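Local coordinates for protein cysteine protease-like VirA (Shigella flexneri, PDB 3EB8) that acts as a secreted virulence effector required for entry into epithelial cells and for bacterial spread, with an assigned alpha-tubulin protease activity that is disputed, at residues T135-V140 and Q238-T243; Y145-I148 and S153-T156; N161-P166 and L217-L222; D172-L177 and A231-F236; L177-F182 and K187-L192. One frame throughout, in Å; residues are numbered along the deposited sequence.

In the fold
Interaction 4, where helices 167-176 and 226-234 pack, lies at the middle of the set. Interaction 5 follows directly from the end of helix 167-176, shares Leu-177 with interaction 4, and has its centre about 8 Å from it. Interactions 2 and 3 have centres about 12 Å and 13 Å from that of interaction 4; interaction 2 meets it through Phe-236, whereas interaction 3 does not touch it. Interaction 1 joins the loops before helix 140-149 and after helix 226-234, so the other four are nested between its segments along the chain. Interactions 2 and 3 adjoin the mixed sheet; 4 and 5 pack helices and a loop, partly within the assigned tubulin-binding region.

Interaction 1 of 5, residues T135-V140 and Q238-T243; sequences TDFNSV and QSLHIT
Phe-137, the first residue of 135-140 to reach the loop 238-243, does so with the far end of its ring, and its CZ lies 3.8 Å from Leu-240 CD1. CE2 is equally near that methyl, which approaches the ring obliquely. The ring is delivered by a type II turn from Thr-135 to Asn-138, closed by the bond from Asn-138 N to Thr-135 O. Phe-137 holds the third position of this turn with a positive phi of 69°, and its CG is anti to the carbonyl carbon (chi1 -67°). A type I turn from Phe-137 to Val-140 follows directly, so two overlapping turns lead the chain into helix 140-149. The opposing loop joins helix 226-234 to helix 245-265 and has its own type I turn from Ser-239 to Ile-242. Both partners have further cover: Phe-137 also meets the ring of Trp-237 and Leu-338 of helix 335-341, while Leu-240 lies on Thr-323 and Tyr-325 of strand 315-327. Further along, Ser-139 occupies the N-cap position, but its side chain makes no capping bond. Its OG instead lies 3.6 Å from Gln-238 CG and is hydrogen-bonded to Asp-143 OD2. That same carboxylate oxygen also bonds the backbone N of Gln-238, bridging the two loops from the first turn of the helix.

Interaction 2 of 5, residues Y145-I148 and S153-T156; sequences YRDI and SNST
Asp-147 lies within helix 140-149, while Asn-154 and Thr-156 belong to the non-helical return of the chain, their CA atoms 8.4 Å and 8.2 Å from Asp-147 CA. Side chains therefore have to span the separation. The carboxylate of Asp-147 does most of this: its CG is anti to the backbone N (chi1 -169°), which carries OD2 out to the returning loop. There Thr-156 OG1 donates a hydrogen bond to Asp-147 OD2 at 3.0 Å, arriving on the syn lone pair, the side facing the other carboxylate oxygen. The two side chains meet at a slant, and Thr-156 CG2 also comes within 3.8 Å of Asp-147 OD2, so hydroxyl and methyl both face the acid. This is a helix-loop-strand connection, with helix 140-149 leading through the loop into strand 157-160, which runs parallel to strand 274-283 in the mixed sheet. Thr-156 stands just before that strand, and its OG1 has a second hydrogen bond to the backbone N of His-277, so one hydroxyl links helix and sheet. Asn-154 comes to the carboxylate about at a right angle, with amide and carboxylate planes 41° apart. Its ND2 is 3.5 Å from Asp-147 OD2 and 2.9 Å from Thr-156 OG1, placing the amide beside the bonded pair. Phe-236 packs against the same carboxylate oxygen, its CE2 3.5 Å from Asp-147 OD2.

Interaction 3 of 5, residues N161-P166 and L217-L222; sequences NNIEIP and LLFTSL
Phe-219 projects from helix 210-221 as the main bump of this contact, and the side chains of Ile-163 and Ile-165 form the hollow that receives the end of its ring. Its CG is turned to the backbone-N side (chi1 -62°), an orientation that sends the ring toward the strand. Ile-163 CG2 meets the ring edge near its plane, 3.7 Å from Phe-219 CZ. Ile-165 closes in obliquely with two carbons, its CG1 and CD1 each 3.6 Å from Phe-219 CE2. A smaller bump lies alongside: Leu-218 and Ile-163 reach toward each other tip to tip, CD2 of the leucine 3.7 Å from CD1 of the isoleucine. Ile-163 thus splits its branches, CG2 serving the ring and CD1 the leucine. The fit is wholly apolar, and no hydrogen bond crosses it. Phe-205 adds to the enclosure of Phe-219, while Leu-218 also touches Phe-160. Asn-161 and Asn-162, both with positive phi, make the two-residue turn between antiparallel strands 157-160 and 163-164, so the arrangement is a helix packed on a beta hairpin at the margin of the mixed sheet.

Interaction 4 of 5, residues D172-L177 and A231-F236; sequences DLINEL and ALTSAF
Leu-173 and Leu-232 point at each other from neighbouring helices and meet tip to tip, CD2 of one 3.9 Å from CD2 of the other. The match is close to symmetrical in conformation: both have CG anti to the backbone N, with chi1 of 172° and 173°, an orientation that carries each CD2 across toward the other helix. One residue further on, Ile-174 and Thr-233 make a second pair of a different kind. Their side chains pass at a slant, Ile-174 CD1 lying 4.0 Å from Thr-233 CG2. Here the backbones come nearest, at 8.7 Å between the CA atoms of Ile-174 and Thr-233, a separation the two side chains span together, meeting at their methyls. Thr-233 presents two chemically different sides: its CG2 faces the isoleucine, while its OG1 is hydrogen-bonded to the carbonyl of Ile-229, one turn earlier in the same helix. The polar atom is thereby satisfied locally, and no hydrogen bond runs between the two segments. All four residues are buried. Helix 140-149 adds a third wall, since its Ile-144 touches Ile-174 and its Trp-141 touches Thr-233. On the flank away from Leu-173, helix 226-234 sets Ala-231 against Tyr-300 and Val-302 of strand 300-312. The arrangement is apolar helix-helix packing within an alpha/beta layering: helix 226-234 rests on the mixed sheet, and helix 167-176 covers it from the other flank.

Interaction 5 of 5, residues L177-F182 and K187-L192; sequences LGINEF and KELQML
A Schellman motif ends helix 167-176 at Gly-178 (phi 82°), and the residues flanking that glycine, Leu-177 and Ile-179, pack against Leu-189 of the chain returning toward helix 194-204. The probable hydrogen bond from Ile-179 N to Ile-174 O closes the motif, with Gly-178 in positive phi taking the chain out of the helix. Leu-189 is the shared partner. Its CD1 lies 3.8 Å from Ile-179 CD1, the two side chains crossing at about a right angle, and it approaches Leu-177 CD1 more loosely at 4.3 Å. Its other methyl, CD2, is 3.6 Å from the carbonyl O of Leu-177 and 4.0 Å from Ile-179 CG1, so it rests where the loop leaves the helix. Leu-189 thus directs both methyls into this corner. Leu-177 also reaches along the returning chain, its CD2 3.8 Å from Gln-190 O. It neighbours Leu-192 as well, although the modelled approach of those two is too short to be trusted in detail. Trp-141 covers Ile-179 and Leu-189, and Ile-229 of helix 226-234 covers Leu-177 and Leu-189. Beyond Ile-179 the loop is shaped by an Asx turn, in which Phe-182 N donates to Asn-180 OD1 at 3.0 Å, with a bent N-H...O angle of 145° and the donor tilted 21° from the side-chain carbonyl plane.

Interaction 1 of 5, residues T135-V140 and Q238-T243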
# COMPACT_ATOMS: atom_id res chain seq x y z
N THR A 135 -12.25 19.84 4.60
CA THR A 135 -13.02 18.61 4.69
C THR A 135 -12.12 17.37 4.71
O THR A 135 -12.61 16.26 4.93
CB THR A 135 -14.01 18.49 3.52
OG1 THR A 135 -13.34 18.74 2.28
CG2 THR A 135 -15.17 19.48 3.67
N ASP A 136 -10.83 17.55 4.46
CA ASP A 136 -9.90 16.42 4.43
C ASP A 136 -9.91 15.59 5.72
O ASP A 136 -9.81 16.13 6.82
CB ASP A 136 -8.48 16.89 4.13
CG ASP A 136 -8.33 17.50 2.75
OD1 ASP A 136 -9.28 17.46 1.93
OD2 ASP A 136 -7.23 18.02 2.47
N PHE A 137 -10.03 14.27 5.57
CA PHE A 137 -9.99 13.34 6.71
C PHE A 137 -11.19 13.45 7.63
O PHE A 137 -11.19 12.91 8.73
CB PHE A 137 -8.69 13.49 7.52
CG PHE A 137 -7.46 13.07 6.76
CD1 PHE A 137 -6.70 14.01 6.07
CD2 PHE A 137 -7.08 11.73 6.73
CE1 PHE A 137 -5.57 13.62 5.35
CE2 PHE A 137 -5.95 11.33 6.02
CZ PHE A 137 -5.20 12.27 5.32
N ASN A 138 -12.23 14.16 7.18
CA ASN A 138 -13.45 14.25 7.98
C ASN A 138 -14.01 12.89 8.40
O ASN A 138 -14.45 12.72 9.54
CB ASN A 138 -14.54 15.04 7.24
CG ASN A 138 -14.57 16.51 7.62
OD1 ASN A 138 -13.62 17.03 8.22
ND2 ASN A 138 -15.65 17.20 7.26
N SER A 139 -13.98 11.92 7.50
CA SER A 139 -14.63 10.65 7.79
C SER A 139 -13.70 9.60 8.40
O SER A 139 -14.09 8.45 8.56
CB SER A 139 -15.27 10.09 6.52
OG SER A 139 -14.29 9.77 5.55
N VAL A 140 -12.48 10.02 8.77
CA VAL A 140 -11.44 9.06 9.14
C VAL A 140 -11.80 8.12 10.29
O VAL A 140 -11.53 6.93 10.21
CB VAL A 140 -10.08 9.75 9.39
CG1 VAL A 140 -10.13 10.59 10.63
CG2 VAL A 140 -8.98 8.71 9.52
N GLN A 238 -11.14 7.10 3.49
CA GLN A 238 -11.67 6.55 2.24
C GLN A 238 -11.18 7.27 0.98
O GLN A 238 -11.09 6.67 -0.08
CB GLN A 238 -13.19 6.53 2.27
CG GLN A 238 -13.83 7.88 2.56
CD GLN A 238 -15.35 7.82 2.53
OE1 GLN A 238 -16.01 7.85 3.58
NE2 GLN A 238 -15.92 7.72 1.33
N SER A 239 -10.87 8.56 1.10
CA SER A 239 -10.41 9.37 -0.04
C SER A 239 -8.93 9.72 0.06
O SER A 239 -8.44 10.62 -0.60
CB SER A 239 -11.24 10.64 -0.17
OG SER A 239 -12.61 10.32 -0.17
N LEU A 240 -8.21 8.98 0.89
CA LEU A 240 -6.77 9.17 1.04
C LEU A 240 -6.02 9.35 -0.30
O LEU A 240 -5.09 10.14 -0.38
CB LEU A 240 -6.18 7.99 1.80
CG LEU A 240 -4.71 8.12 2.18
CD1 LEU A 240 -4.54 9.19 3.24
CD2 LEU A 240 -4.19 6.80 2.70
N HIS A 241 -6.43 8.64 -1.34
CA HIS A 241 -5.69 8.60 -2.60
C HIS A 241 -6.07 9.66 -3.62
O HIS A 241 -5.40 9.79 -4.64
CB HIS A 241 -5.83 7.23 -3.27
CG HIS A 241 -7.24 6.86 -3.61
ND1 HIS A 241 -8.12 6.35 -2.67
CD2 HIS A 241 -7.94 6.95 -4.76
CE1 HIS A 241 -9.29 6.14 -3.23
NE2 HIS A 241 -9.21 6.49 -4.51
N ILE A 242 -7.17 10.36 -3.43
CA ILE A 242 -7.56 11.34 -4.44
C ILE A 242 -6.70 12.59 -4.28
O ILE A 242 -7.05 13.48 -3.53
CB ILE A 242 -9.05 11.70 -4.35
CG1 ILE A 242 -9.90 10.44 -4.29
CG2 ILE A 242 -9.46 12.52 -5.56
CD1 ILE A 242 -9.78 9.59 -5.51
N THR A 243 -5.56 12.64 -4.97
CA THR A 243 -4.61 13.73 -4.74
C THR A 243 -4.50 14.68 -5.92
O THR A 243 -3.82 15.69 -5.83
CB THR A 243 -3.19 13.21 -4.38
OG1 THR A 243 -2.70 12.38 -5.44
CG2 THR A 243 -3.22 12.41 -3.09

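Interaction 2 of 5, residues Y145-I148 and S153-T156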
# COMPACT_ATOMS: atom_id res chain seq x y z
N TYR A 145 -13.27 2.54 11.91
CA TYR A 145 -14.28 1.74 12.58
C TYR A 145 -14.91 0.71 11.63
O TYR A 145 -14.84 -0.50 11.86
CB TYR A 145 -15.36 2.62 13.21
CG TYR A 145 -16.42 1.82 13.94
CD1 TYR A 145 -16.14 1.26 15.17
CD2 TYR A 145 -17.66 1.59 13.37
CE1 TYR A 145 -17.08 0.51 15.83
CE2 TYR A 145 -18.62 0.84 14.03
CZ TYR A 145 -18.32 0.30 15.27
OH TYR A 145 -19.26 -0.45 15.95
N ARG A 146 -15.54 1.20 10.56
CA ARG A 146 -16.20 0.32 9.61
C ARG A 146 -15.25 -0.79 9.13
O ARG A 146 -15.61 -1.97 9.13
CB ARG A 146 -16.76 1.11 8.42
CG ARG A 146 -17.78 2.14 8.84
CD ARG A 146 -18.18 3.09 7.71
NE ARG A 146 -18.48 4.42 8.24
CZ ARG A 146 -19.35 5.27 7.70
NH1 ARG A 146 -20.03 4.93 6.61
NH2 ARG A 146 -19.54 6.46 8.26
N ASP A 147 -14.03 -0.40 8.74
CA ASP A 147 -13.10 -1.37 8.17
C ASP A 147 -12.60 -2.41 9.20
O ASP A 147 -12.52 -3.61 8.88
CB ASP A 147 -11.92 -0.67 7.50
CG ASP A 147 -11.06 -1.63 6.68
OD1 ASP A 147 -11.06 -1.51 5.43
OD2 ASP A 147 -10.40 -2.52 7.28
N ILE A 148 -12.28 -1.97 10.41
CA ILE A 148 -11.85 -2.92 11.42
C ILE A 148 -13.01 -3.80 11.82
O ILE A 148 -12.85 -4.99 12.03
CB ILE A 148 -11.26 -2.22 12.66
CG1 ILE A 148 -9.96 -1.51 12.28
CG2 ILE A 148 -11.01 -3.23 13.77
CD1 ILE A 148 -8.98 -2.38 11.54
N SER A 153 -13.41 -10.84 8.22
CA SER A 153 -13.68 -11.54 6.98
C SER A 153 -13.02 -10.79 5.82
O SER A 153 -13.33 -11.02 4.65
CB SER A 153 -15.19 -11.66 6.75
OG SER A 153 -15.86 -10.45 7.09
N ASN A 154 -12.10 -9.90 6.17
CA ASN A 154 -11.37 -9.06 5.21
C ASN A 154 -10.06 -9.66 4.76
O ASN A 154 -9.66 -10.74 5.21
CB ASN A 154 -11.05 -7.70 5.85
CG ASN A 154 -11.81 -6.57 5.22
OD1 ASN A 154 -12.43 -6.75 4.17
ND2 ASN A 154 -11.76 -5.39 5.85
N SER A 155 -9.37 -8.95 3.88
CA SER A 155 -7.96 -9.23 3.64
C SER A 155 -7.09 -8.20 4.35
O SER A 155 -5.88 -8.17 4.14
CB SER A 155 -7.66 -9.29 2.15
OG SER A 155 -8.23 -10.45 1.57
N THR A 156 -7.71 -7.37 5.18
CA THR A 156 -6.98 -6.32 5.92
C THR A 156 -5.81 -6.89 6.75
O THR A 156 -5.99 -7.84 7.54
CB THR A 156 -7.93 -5.48 6.85
OG1 THR A 156 -8.91 -4.80 6.05
CG2 THR A 156 -7.15 -4.46 7.65

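Interaction 3 of 5, residues N161-P166 and L217-L222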
# COMPACT_ATOMS: atom_id res chain seq x y z
N ASN A 161 6.92 -2.25 10.89
CA ASN A 161 8.23 -2.84 10.61
C ASN A 161 8.19 -4.34 10.35
O ASN A 161 8.93 -5.10 10.96
CB ASN A 161 9.23 -2.49 11.71
CG ASN A 161 10.18 -1.37 11.31
OD1 ASN A 161 11.09 -1.58 10.50
ND2 ASN A 161 9.96 -0.16 11.85
N ASN A 162 7.33 -4.75 9.43
CA ASN A 162 7.25 -6.15 9.03
C ASN A 162 6.73 -7.08 10.11
O ASN A 162 6.97 -8.29 10.07
CB ASN A 162 8.61 -6.64 8.54
CG ASN A 162 8.88 -6.24 7.11
OD1 ASN A 162 8.06 -6.50 6.22
ND2 ASN A 162 10.03 -5.62 6.86
N ILE A 163 6.02 -6.52 11.08
CA ILE A 163 5.43 -7.30 12.14
C ILE A 163 3.92 -7.19 12.05
O ILE A 163 3.38 -6.09 12.19
CB ILE A 163 5.88 -6.78 13.51
CG1 ILE A 163 7.40 -6.85 13.64
CG2 ILE A 163 5.18 -7.53 14.63
CD1 ILE A 163 7.95 -5.96 14.76
N GLU A 164 3.24 -8.30 11.81
CA GLU A 164 1.78 -8.24 11.79
C GLU A 164 1.24 -7.86 13.17
O GLU A 164 1.50 -8.52 14.17
CB GLU A 164 1.15 -9.54 11.30
CG GLU A 164 -0.38 -9.51 11.38
CD GLU A 164 -1.07 -10.49 10.45
OE1 GLU A 164 -2.27 -10.28 10.16
OE2 GLU A 164 -0.44 -11.46 9.99
N ILE A 165 0.51 -6.75 13.20
CA ILE A 165 -0.23 -6.38 14.39
C ILE A 165 -1.57 -7.11 14.35
O ILE A 165 -2.39 -6.91 13.45
CB ILE A 165 -0.46 -4.87 14.46
CG1 ILE A 165 0.87 -4.13 14.43
CG2 ILE A 165 -1.27 -4.51 15.71
CD1 ILE A 165 0.76 -2.64 14.66
N PRO A 166 -1.80 -7.97 15.34
CA PRO A 166 -3.03 -8.76 15.33
C PRO A 166 -4.25 -7.84 15.26
O PRO A 166 -4.31 -6.84 15.98
CB PRO A 166 -2.99 -9.48 16.68
CG PRO A 166 -1.53 -9.53 17.03
CD PRO A 166 -0.92 -8.29 16.47
N LEU A 217 6.64 -4.79 24.18
CA LEU A 217 7.34 -3.58 24.57
C LEU A 217 7.22 -2.56 23.46
O LEU A 217 6.89 -1.40 23.69
CB LEU A 217 8.81 -3.90 24.77
CG LEU A 217 9.46 -3.26 25.99
CD1 LEU A 217 8.96 -3.98 27.25
CD2 LEU A 217 10.96 -3.36 25.84
N LEU A 218 7.49 -3.03 22.25
CA LEU A 218 7.43 -2.20 21.06
C LEU A 218 6.06 -1.55 20.93
O LEU A 218 5.94 -0.33 20.81
CB LEU A 218 7.73 -3.07 19.84
CG LEU A 218 7.73 -2.40 18.47
CD1 LEU A 218 8.63 -1.17 18.52
CD2 LEU A 218 8.21 -3.38 17.40
N PHE A 219 5.01 -2.37 20.95
CA PHE A 219 3.67 -1.84 20.77
C PHE A 219 3.19 -1.04 21.96
O PHE A 219 2.28 -0.24 21.83
CB PHE A 219 2.66 -2.94 20.40
CG PHE A 219 2.99 -3.63 19.12
CD1 PHE A 219 3.07 -5.01 19.06
CD2 PHE A 219 3.27 -2.89 17.98
CE1 PHE A 219 3.40 -5.64 17.86
CE2 PHE A 219 3.59 -3.52 16.78
CZ PHE A 219 3.66 -4.90 16.73
N THR A 220 3.79 -1.25 23.12
CA THR A 220 3.42 -0.45 24.28
C THR A 220 3.86 0.99 24.09
O THR A 220 3.13 1.92 24.43
CB THR A 220 4.03 -1.01 25.59
OG1 THR A 220 3.38 -2.24 25.93
CG2 THR A 220 3.83 -0.03 26.73
N SER A 221 5.06 1.16 23.55
CA SER A 221 5.62 2.47 23.27
C SER A 221 4.85 3.15 22.16
O SER A 221 4.28 4.22 22.35
CB SER A 221 7.11 2.36 22.93
OG SER A 221 7.57 3.51 22.26
N LEU A 222 4.80 2.54 20.98
CA LEU A 222 3.85 2.98 19.97
C LEU A 222 2.55 2.82 20.74
O LEU A 222 2.55 2.23 21.81
CB LEU A 222 3.85 2.07 18.77
CG LEU A 222 5.17 1.67 18.10
CD1 LEU A 222 4.94 0.50 17.13
CD2 LEU A 222 5.77 2.86 17.40

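Interaction 4 of 5, residues D172-L177 and A231-F236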
# COMPACT_ATOMS: atom_id res chain seq x y z
N ASP A 172 -9.18 -3.65 19.76
CA ASP A 172 -9.15 -3.25 21.16
C ASP A 172 -8.59 -1.83 21.33
O ASP A 172 -9.08 -1.05 22.15
CB ASP A 172 -8.34 -4.24 22.01
CG ASP A 172 -9.01 -5.58 22.18
OD1 ASP A 172 -10.21 -5.70 21.84
OD2 ASP A 172 -8.34 -6.53 22.65
N LEU A 173 -7.55 -1.50 20.57
CA LEU A 173 -6.96 -0.17 20.59
C LEU A 173 -7.96 0.88 20.12
O LEU A 173 -8.19 1.88 20.78
CB LEU A 173 -5.71 -0.12 19.71
CG LEU A 173 -5.07 1.25 19.46
CD1 LEU A 173 -4.50 1.82 20.74
CD2 LEU A 173 -3.97 1.16 18.41
N ILE A 174 -8.55 0.64 18.96
CA ILE A 174 -9.43 1.62 18.34
C ILE A 174 -10.65 1.84 19.23
O ILE A 174 -11.19 2.95 19.33
CB ILE A 174 -9.79 1.18 16.88
CG1 ILE A 174 -9.47 2.31 15.91
CG2 ILE A 174 -11.24 0.66 16.74
CD1 ILE A 174 -8.01 2.69 15.91
N ASN A 175 -11.05 0.78 19.91
CA ASN A 175 -12.19 0.84 20.83
C ASN A 175 -11.93 1.71 22.06
O ASN A 175 -12.81 2.48 22.49
CB ASN A 175 -12.59 -0.57 21.26
CG ASN A 175 -13.45 -0.57 22.50
OD1 ASN A 175 -13.02 -1.01 23.57
ND2 ASN A 175 -14.67 -0.05 22.38
N GLU A 176 -10.74 1.58 22.64
CA GLU A 176 -10.38 2.33 23.83
C GLU A 176 -9.99 3.77 23.48
O GLU A 176 -10.11 4.67 24.31
CB GLU A 176 -9.30 1.62 24.65
CG GLU A 176 -9.74 0.22 25.10
CD GLU A 176 -8.98 -0.30 26.31
OE1 GLU A 176 -7.90 0.23 26.64
OE2 GLU A 176 -9.48 -1.25 26.95
N LEU A 177 -9.54 3.97 22.25
CA LEU A 177 -9.38 5.32 21.72
C LEU A 177 -10.75 5.97 21.54
O LEU A 177 -10.84 7.14 21.21
CB LEU A 177 -8.63 5.30 20.39
CG LEU A 177 -7.11 5.08 20.45
CD1 LEU A 177 -6.56 4.72 19.08
CD2 LEU A 177 -6.39 6.31 21.00
N ALA A 231 -0.88 8.03 12.31
CA ALA A 231 -0.42 7.31 11.12
C ALA A 231 -1.30 6.09 10.80
O ALA A 231 -1.72 5.89 9.66
CB ALA A 231 1.01 6.87 11.30
N LEU A 232 -1.57 5.29 11.83
CA LEU A 232 -2.45 4.13 11.71
C LEU A 232 -3.87 4.51 11.23
O LEU A 232 -4.40 3.91 10.28
CB LEU A 232 -2.54 3.41 13.05
CG LEU A 232 -3.53 2.26 13.19
CD1 LEU A 232 -3.25 1.14 12.17
CD2 LEU A 232 -3.51 1.72 14.62
N THR A 233 -4.48 5.49 11.89
CA THR A 233 -5.87 5.84 11.57
C THR A 233 -5.98 6.53 10.22
O THR A 233 -6.87 6.24 9.44
CB THR A 233 -6.55 6.69 12.69
OG1 THR A 233 -5.85 7.92 12.88
CG2 THR A 233 -6.58 5.91 14.00
N SER A 234 -5.04 7.41 9.93
CA SER A 234 -5.09 8.13 8.67
C SER A 234 -5.10 7.18 7.48
O SER A 234 -5.64 7.53 6.42
CB SER A 234 -3.91 9.08 8.55
OG SER A 234 -2.71 8.39 8.29
N ALA A 235 -4.49 6.01 7.66
CA ALA A 235 -4.31 5.05 6.57
C ALA A 235 -5.64 4.53 6.02
O ALA A 235 -5.70 4.02 4.91
CB ALA A 235 -3.42 3.87 7.00
N PHE A 236 -6.70 4.66 6.82
CA PHE A 236 -8.01 4.14 6.46
C PHE A 236 -8.93 5.20 5.80
O PHE A 236 -10.00 4.87 5.32
CB PHE A 236 -8.71 3.51 7.68
CG PHE A 236 -8.06 2.25 8.18
CD1 PHE A 236 -6.98 2.31 9.05
CD2 PHE A 236 -8.53 1.00 7.78
CE1 PHE A 236 -6.39 1.14 9.51
CE2 PHE A 236 -7.93 -0.17 8.24
CZ PHE A 236 -6.86 -0.10 9.11

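Interaction 5 of 5, residues L177-F182 and K187-L192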
# COMPACT_ATOMS: atom_id res chain seq x y z
N LEU A 177 -9.54 3.97 22.25
CA LEU A 177 -9.38 5.32 21.72
C LEU A 177 -10.75 5.97 21.54
O LEU A 177 -10.84 7.14 21.21
CB LEU A 177 -8.63 5.30 20.39
CG LEU A 177 -7.11 5.08 20.45
CD1 LEU A 177 -6.56 4.72 19.08
CD2 LEU A 177 -6.39 6.31 21.00
N GLY A 178 -11.81 5.19 21.74
CA GLY A 178 -13.16 5.71 21.69
C GLY A 178 -13.71 5.84 20.28
O GLY A 178 -14.75 6.47 20.06
N ILE A 179 -13.02 5.23 19.32
CA ILE A 179 -13.52 5.22 17.96
C ILE A 179 -14.68 4.22 17.82
O ILE A 179 -14.48 3.00 17.89
CB ILE A 179 -12.41 4.91 16.92
CG1 ILE A 179 -11.32 6.00 16.95
CG2 ILE A 179 -13.00 4.79 15.54
CD1 ILE A 179 -10.07 5.69 16.12
N ASN A 180 -15.89 4.75 17.65
CA ASN A 180 -17.05 3.92 17.32
C ASN A 180 -17.93 4.54 16.25
O ASN A 180 -17.49 5.44 15.51
CB ASN A 180 -17.86 3.56 18.57
CG ASN A 180 -18.34 4.77 19.33
OD1 ASN A 180 -18.84 5.73 18.74
ND2 ASN A 180 -18.20 4.73 20.65
N GLU A 181 -19.17 4.07 16.17
CA GLU A 181 -20.04 4.42 15.06
C GLU A 181 -20.59 5.83 15.17
O GLU A 181 -21.02 6.41 14.18
CB GLU A 181 -21.18 3.40 14.92
CG GLU A 181 -22.12 3.31 16.11
CD GLU A 181 -21.74 2.22 17.12
OE1 GLU A 181 -20.54 1.89 17.24
OE2 GLU A 181 -22.67 1.71 17.80
N PHE A 182 -20.58 6.38 16.38
CA PHE A 182 -21.00 7.77 16.57
C PHE A 182 -20.03 8.65 17.38
O PHE A 182 -20.44 9.33 18.32
CB PHE A 182 -22.43 7.85 17.14
CG PHE A 182 -22.89 6.59 17.85
CD1 PHE A 182 -22.22 6.10 18.96
CD2 PHE A 182 -24.03 5.91 17.40
CE1 PHE A 182 -22.66 4.94 19.60
CE2 PHE A 182 -24.47 4.76 18.04
CZ PHE A 182 -23.79 4.27 19.14
N LYS A 187 -13.81 15.19 16.32
CA LYS A 187 -13.14 14.91 17.58
C LYS A 187 -11.64 14.64 17.40
O LYS A 187 -11.19 14.10 16.38
CB LYS A 187 -13.81 13.73 18.28
CG LYS A 187 -13.32 13.50 19.71
CD LYS A 187 -14.45 13.02 20.60
CE LYS A 187 -14.18 13.33 22.07
NZ LYS A 187 -15.42 13.29 22.90
N GLU A 188 -10.88 15.05 18.41
CA GLU A 188 -9.47 14.75 18.49
C GLU A 188 -9.33 13.68 19.56
O GLU A 188 -9.85 13.84 20.67
CB GLU A 188 -8.65 15.99 18.86
CG GLU A 188 -7.18 15.70 19.18
CD GLU A 188 -6.36 16.96 19.47
OE1 GLU A 188 -5.69 17.02 20.52
OE2 GLU A 188 -6.40 17.90 18.63
N LEU A 189 -8.65 12.60 19.21
CA LEU A 189 -8.55 11.44 20.09
C LEU A 189 -7.68 11.76 21.27
O LEU A 189 -6.58 12.28 21.10
CB LEU A 189 -7.96 10.26 19.33
CG LEU A 189 -8.71 9.75 18.12
CD1 LEU A 189 -8.00 8.50 17.55
CD2 LEU A 189 -10.15 9.45 18.49
N GLN A 190 -8.16 11.44 22.46
CA GLN A 190 -7.31 11.52 23.65
C GLN A 190 -6.46 10.27 23.71
O GLN A 190 -6.95 9.16 23.49
CB GLN A 190 -8.15 11.64 24.92
CG GLN A 190 -8.69 13.04 25.17
CD GLN A 190 -9.89 13.04 26.10
OE1 GLN A 190 -10.25 11.99 26.65
NE2 GLN A 190 -10.50 14.20 26.29
N MET A 191 -5.18 10.45 23.99
CA MET A 191 -4.24 9.35 23.95
C MET A 191 -4.36 8.43 25.16
O MET A 191 -4.74 8.87 26.25
CB MET A 191 -2.82 9.89 23.81
CG MET A 191 -2.54 10.42 22.40
SD MET A 191 -2.86 9.14 21.16
CE MET A 191 -1.88 7.81 21.87
N LEU A 192 -4.05 7.15 24.97
CA LEU A 192 -4.20 6.16 26.03
C LEU A 192 -3.07 6.23 27.05
O LEU A 192 -1.91 6.44 26.68
CB LEU A 192 -4.31 4.74 25.45
CG LEU A 192 -5.70 4.28 25.00
CD1 LEU A 192 -6.17 5.10 23.83
CD2 LEU A 192 -5.72 2.80 24.63